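PDB 4ZM4: aminotransferase from Streptomyces pactum, which belongs to the class-III aminotransferases, a family of pyridoxal-5'-phosphate-dependent enzymes, and pairs with a second subunit. Local coordinates for residues G113-R118 with G291-A296; R135-R140 with A296-A301. The protein carries 1 engineered substitution. All blocks are in the same frame, centred on the assembly; numbering follows the deposited sequence.

Contact 1: residues G113-R118 with G291-A296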
loop_
_atom_site.group_PDB
_atom_site.type_symbol
_atom_site.label_atom_id
_atom_site.label_comp_id
_atom_site.label_asym_id
_atom_site.label_seq_id
_atom_site.Cartn_x
_atom_site.Cartn_y
_atom_site.Cartn_z
ATOM N N GLY B 113 23.665 4.578 -1.613
ATOM C CA GLY B 113 23.405 4.588 -0.164
ATOM C C GLY B 113 22.599 3.422 0.372
ATOM O O GLY B 113 22.197 3.468 1.530
ATOM N N VAL B 114 22.304 2.424 -0.466
ATOM C CA VAL B 114 21.479 1.292 -0.048
ATOM C C VAL B 114 22.221 -0.026 -0.152
ATOM O O VAL B 114 22.670 -0.403 -1.239
ATOM C CB VAL B 114 20.190 1.178 -0.892
ATOM C CG1 VAL B 114 19.403 -0.072 -0.512
ATOM C CG2 VAL B 114 19.328 2.416 -0.724
ATOM N N GLU B 115 22.337 -0.724 0.973
ATOM C CA GLU B 115 22.857 -2.094 1.004
ATOM C C GLU B 115 21.782 -3.123 1.388
ATOM O O GLU B 115 21.857 -4.266 0.986
ATOM C CB GLU B 115 24.030 -2.178 1.974
ATOM C CG GLU B 115 25.210 -1.321 1.540
ATOM C CD GLU B 115 26.383 -1.309 2.533
ATOM O OE1 GLU B 115 26.172 -1.411 3.749
ATOM O OE2 GLU B 115 27.526 -1.204 2.070
ATOM N N GLN B 116 20.816 -2.725 2.198
ATOM C CA GLN B 116 19.693 -3.579 2.596
ATOM C C GLN B 116 18.396 -2.782 2.512
ATOM O O GLN B 116 18.382 -1.556 2.701
ATOM C CB GLN B 116 19.858 -4.046 4.038
ATOM C CG GLN B 116 21.074 -4.895 4.290
ATOM C CD GLN B 116 21.168 -5.348 5.753
ATOM O OE1 GLN B 116 21.126 -4.529 6.686
ATOM N NE2 GLN B 116 21.357 -6.645 5.952
ATOM N N VAL B 117 17.298 -3.480 2.262
ATOM C CA VAL B 117 15.995 -2.836 2.139
ATOM C C VAL B 117 14.925 -3.641 2.842
ATOM O O VAL B 117 15.147 -4.798 3.218
ATOM C CB VAL B 117 15.565 -2.669 0.651
ATOM C CG1 VAL B 117 16.499 -1.766 -0.091
ATOM C CG2 VAL B 117 15.498 -4.020 -0.068
ATOM N N ARG B 118 13.767 -3.006 3.023
ATOM C CA ARG B 118 12.516 -3.717 3.221
ATOM C C ARG B 118 11.507 -3.165 2.232
ATOM O O ARG B 118 11.592 -2.013 1.825
ATOM C CB ARG B 118 12.022 -3.593 4.635
ATOM C CG ARG B 118 12.796 -4.468 5.608
ATOM C CD ARG B 118 11.927 -4.914 6.764
ATOM N NE ARG B 118 12.675 -5.561 7.826
ATOM C CZ ARG B 118 12.113 -6.099 8.906
ATOM N NH1 ARG B 118 10.785 -6.072 9.072
ATOM N NH2 ARG B 118 12.875 -6.688 9.822
ATOM N N GLY B 291 15.484 1.739 2.457
ATOM C CA GLY B 291 16.710 1.077 2.833
ATOM C C GLY B 291 17.845 2.034 3.071
ATOM O O GLY B 291 17.708 3.236 2.884
ATOM N N GLY B 292 18.980 1.472 3.475
ATOM C CA GLY B 292 20.215 2.239 3.662
ATOM C C GLY B 292 21.394 1.280 3.826
ATOM O O GLY B 292 21.279 0.087 3.522
ATOM N N ARG B 293 22.507 1.788 4.348
ATOM C CA ARG B 293 23.646 0.932 4.650
ATOM C C ARG B 293 23.337 0.107 5.880
ATOM O O ARG B 293 22.333 0.376 6.579
ATOM C CB ARG B 293 24.901 1.764 4.839
ATOM C CG ARG B 293 25.379 2.338 3.527
ATOM C CD ARG B 293 26.665 3.102 3.683
ATOM N NE ARG B 293 27.117 3.699 2.422
ATOM C CZ ARG B 293 27.737 3.057 1.428
ATOM N NH1 ARG B 293 27.980 1.742 1.486
ATOM N NH2 ARG B 293 28.110 3.743 0.355
ATOM N N ARG B 294 24.182 -0.896 6.148
ATOM C CA ARG B 294 23.895 -1.853 7.238
ATOM C C ARG B 294 23.751 -1.198 8.598
ATOM O O ARG B 294 22.901 -1.577 9.380
ATOM C CB ARG B 294 24.936 -2.963 7.310
ATOM C CG ARG B 294 24.795 -4.024 6.209
ATOM C CD ARG B 294 26.067 -4.318 5.459
ATOM N NE ARG B 294 25.886 -4.838 4.119
ATOM C CZ ARG B 294 25.331 -6.004 3.810
ATOM N NH1 ARG B 294 24.864 -6.826 4.755
ATOM N NH2 ARG B 294 25.207 -6.317 2.536
ATOM N N HIS B 295 24.534 -0.151 8.844
ATOM C CA HIS B 295 24.448 0.552 10.113
ATOM C C HIS B 295 23.051 1.181 10.315
ATOM O O HIS B 295 22.391 0.925 11.305
ATOM C CB HIS B 295 25.561 1.612 10.272
ATOM C CG HIS B 295 25.714 2.082 11.699
ATOM N ND1 HIS B 295 25.298 3.319 12.150
ATOM C CD2 HIS B 295 26.154 1.421 12.796
ATOM C CE1 HIS B 295 25.511 3.414 13.451
ATOM N NE2 HIS B 295 26.021 2.270 13.868
ATOM N N ALA B 296 22.598 1.961 9.347
ATOM C CA ALA B 296 21.282 2.621 9.431
ATOM C C ALA B 296 20.133 1.610 9.511
ATOM O O ALA B 296 19.090 1.912 10.102
ATOM C CB ALA B 296 21.079 3.563 8.254
HETATM O O HOH W 1 24.086 -5.002 -0.095
HETATM O O HOH W 2 21.708 -3.774 9.103
#

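Contact 2: residues R135-R140 with A296-A301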
loop_
_atom_site.group_PDB
_atom_site.type_symbol
_atom_site.label_atom_id
_atom_site.label_comp_id
_atom_site.label_asym_id
_atom_site.label_seq_id
_atom_site.Cartn_x
_atom_site.Cartn_y
_atom_site.Cartn_z
ATOM N N ARG B 135 13.103 7.239 14.304
ATOM C CA ARG B 135 12.733 7.536 15.699
ATOM C C ARG B 135 13.259 6.435 16.609
ATOM O O ARG B 135 13.842 6.720 17.672
ATOM C CB ARG B 135 11.219 7.705 15.841
ATOM C CG ARG B 135 10.659 8.919 15.107
ATOM C CD ARG B 135 9.143 8.975 15.182
ATOM N NE ARG B 135 8.648 10.348 15.050
ATOM C CZ ARG B 135 7.873 10.842 14.080
ATOM N NH1 ARG B 135 7.428 10.060 13.079
ATOM N NH2 ARG B 135 7.529 12.165 14.133
ATOM N N ALA B 136 13.060 5.171 16.214
ATOM C CA ALA B 136 13.509 4.029 17.042
ATOM C C ALA B 136 15.043 3.996 17.199
ATOM O O ALA B 136 15.549 3.667 18.283
ATOM C CB ALA B 136 13.027 2.718 16.474
ATOM N N THR B 137 15.754 4.356 16.137
ATOM C CA THR B 137 17.195 4.246 16.081
ATOM C C THR B 137 17.872 5.349 16.908
ATOM O O THR B 137 18.829 5.100 17.631
ATOM C CB THR B 137 17.667 4.251 14.589
ATOM O OG1 THR B 137 17.101 3.136 13.909
ATOM C CG2 THR B 137 19.195 4.154 14.458
ATOM N N THR B 138 17.396 6.569 16.754
ATOM C CA THR B 138 17.967 7.713 17.440
ATOM C C THR B 138 17.414 7.868 18.848
ATOM O O THR B 138 17.971 8.588 19.661
ATOM C CB THR B 138 17.639 9.003 16.689
ATOM O OG1 THR B 138 16.217 9.116 16.515
ATOM C CG2 THR B 138 18.299 9.017 15.326
ATOM N N GLY B 139 16.299 7.219 19.156
ATOM C CA GLY B 139 15.618 7.432 20.433
ATOM C C GLY B 139 15.023 8.826 20.515
ATOM O O GLY B 139 14.770 9.327 21.599
ATOM N N ARG B 140 14.788 9.463 19.372
ATOM C CA ARG B 140 14.211 10.814 19.322
ATOM C C ARG B 140 12.876 10.705 18.636
ATOM O O ARG B 140 12.520 9.641 18.159
ATOM C CB ARG B 140 15.141 11.776 18.569
ATOM C CG ARG B 140 16.568 11.817 19.116
ATOM C CD ARG B 140 17.501 12.616 18.193
ATOM N NE ARG B 140 18.898 12.628 18.629
ATOM C CZ ARG B 140 19.878 13.291 18.020
ATOM N NH1 ARG B 140 19.620 14.027 16.948
ATOM N NH2 ARG B 140 21.129 13.200 18.465
ATOM N N ALA B 296 22.598 1.961 9.347
ATOM C CA ALA B 296 21.282 2.621 9.431
ATOM C C ALA B 296 20.133 1.610 9.511
ATOM O O ALA B 296 19.090 1.912 10.102
ATOM C CB ALA B 296 21.079 3.563 8.254
ATOM N N MET B 297 20.319 0.422 8.924
ATOM C CA MET B 297 19.271 -0.605 8.906
ATOM C C MET B 297 19.342 -1.623 10.047
ATOM O O MET B 297 18.626 -2.623 10.015
ATOM C CB MET B 297 19.286 -1.345 7.551
ATOM C CG MET B 297 18.930 -0.446 6.370
ATOM S SD MET B 297 17.216 0.103 6.523
ATOM C CE MET B 297 16.372 -1.348 5.878
ATOM N N ARG B 298 20.196 -1.368 11.030
ATOM C CA ARG B 298 20.559 -2.374 12.028
ATOM C C ARG B 298 19.383 -2.854 12.881
ATOM O O ARG B 298 19.343 -4.018 13.279
ATOM C CB ARG B 298 21.721 -1.871 12.929
ATOM C CG ARG B 298 21.298 -0.923 14.058
ATOM C CD ARG B 298 22.457 -0.136 14.661
ATOM N NE ARG B 298 22.370 1.257 14.209
ATOM C CZ ARG B 298 22.433 2.344 14.968
ATOM N NH1 ARG B 298 22.613 2.268 16.268
ATOM N NH2 ARG B 298 22.342 3.535 14.395
ATOM N N MET B 299 18.427 -1.975 13.193
ATOM C CA MET B 299 17.302 -2.396 14.027
ATOM C C MET B 299 16.315 -3.274 13.266
ATOM O O MET B 299 15.483 -3.953 13.879
ATOM C CB MET B 299 16.618 -1.207 14.668
ATOM C CG MET B 299 17.557 -0.410 15.567
ATOM S SD MET B 299 16.677 0.692 16.688
ATOM C CE MET B 299 16.101 -0.449 17.959
ATOM N N LEU B 300 16.373 -3.255 11.938
ATOM C CA LEU B 300 15.529 -4.133 11.143
ATOM C C LEU B 300 16.226 -5.437 10.879
ATOM O O LEU B 300 15.574 -6.445 10.647
ATOM C CB LEU B 300 15.104 -3.450 9.839
ATOM C CG LEU B 300 14.062 -2.368 10.019
ATOM C CD1 LEU B 300 13.790 -1.652 8.700
ATOM C CD2 LEU B 300 12.760 -2.924 10.568
ATOM N N ALA B 301 17.564 -5.422 10.861
ATOM C CA ALA B 301 18.350 -6.661 10.673
ATOM C C ALA B 301 18.159 -7.537 11.884
ATOM O O ALA B 301 18.127 -8.744 11.765
ATOM C CB ALA B 301 19.832 -6.355 10.459
HETATM O O HOH W 3 18.452 0.935 12.376
#

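Contact 1: residues G113-R118 with G291-A296
Glu115 reaches across to Arg293 and Arg294 just where two antiparallel strands begin to part. Its CB sits 3.9 Å from Gly292 O, and CG, placed beside the backbone N (chi1 -64°), carries an extended chain past Arg293, whose CA is 4.1 Å from that CG. At the tip the carboxylate divides its work. OE2 meets Arg293 NH1 at 3.0 Å, in the plane of the guanidinium and at its edge, although the two flat groups stand almost perpendicular. OE1 accepts from Arg294 N at 3.2 Å through its anti lone pair and forms a longer salt bridge, 3.5 Å, with Arg294 NE. The Arg294 side chain bends at chi2 (129°) and lays one guanidinium face over Gln116 CG. Water 2 joins Gln116 OE1 to Arg294 O.

Beneath this network the backbone makes a classic beta bulge: Glu115 N, at 2.9 Å, and Gln116 N, at 3.1 Å, both donate to Gly292 O, the former from above the carbonyl plane and the latter almost straight on. Beyond the bulge Val117 pairs with Gly291, their CA atoms 4.0 Å apart. Glu271 binds Arg293 NE as a second acid. One carboxylate thus faces two arginines and a backbone N-H, a setting that would be expected to favour its ionised form.

Contact 2: residues R135-R140 with A296-A301
Met299 and Thr137 slide past each other in opposite directions. The thioether lies against the last turn of helix 123-138: SD is 3.6 Å from Thr137 CA and equally near Ala136 O, while its apolar side-chain partner, Ala136 CB, is a little farther off at 4.2 Å. Met299 CG stands beside its own backbone N (chi1 -60°), and the chain runs out extended before turning at chi3, so that SD rather than CE is the atom nearest Ala136 O. On the threonine side, OG1 lies 3.7 Å from Met299 SD.

A second kind of contact is made by the methyl of Thr137. CG2 is anti to the backbone N and meets one face of the Arg298 guanidinium, approaching NH2 to 3.2 Å. The arginine bends at chi3 (107°) to present that face, while its NE is bonded to His295 O, which ties the side chain back to the residue just before the segment.

Polar linkage runs through water 3. It donates to Thr137 OG1 and, at 2.6 Å, to Ala296 O, and it accepts from Met299 N at 3.0 Å. The water therefore joins the end of one helix to the beginning of another, and Thr137 OG1 is also hydrogen-bonded to Leu133 O one turn back. Helix 298-301 starts after Met297, whose O accepts from both Leu300 N and Ala301 N.

The contact joins the C-terminal end of helix 123-138 to this short helix following strand 288-292. Leu133 of the long helix touches Met297, Met299 and Leu300, Met247 at the start of strand 247-251 packs on Thr137 and Ala296, and Leu180 of the second subunit covers Ala136.

Contacts 1 and 2 share Ala296, their centres lie 11 Å apart, and their segments alternate along the chain: strand 116-120 leads into helix 123-138, and strand 288-292 into helix 298-301. Contact 1 pairs the strands and contact 2 the helices that follow them. Met297 bridges the two, its CG 3.5 Å from Gly292 N and its CE 3.8 Å from Gln116 O. Arg118 adds a polar tie, NH2 lying 2.8 Å from Leu300 O in a probable hydrogen bond. Both contacts touch the second subunit: Arg118 bonds to Ala26 of that subunit, and Met297 and Leu300 pack against the same residue. Gly309, Val310 and Tyr311, lining a pyridoxal-5'-phosphate site, follow helix 298-301 in the chain.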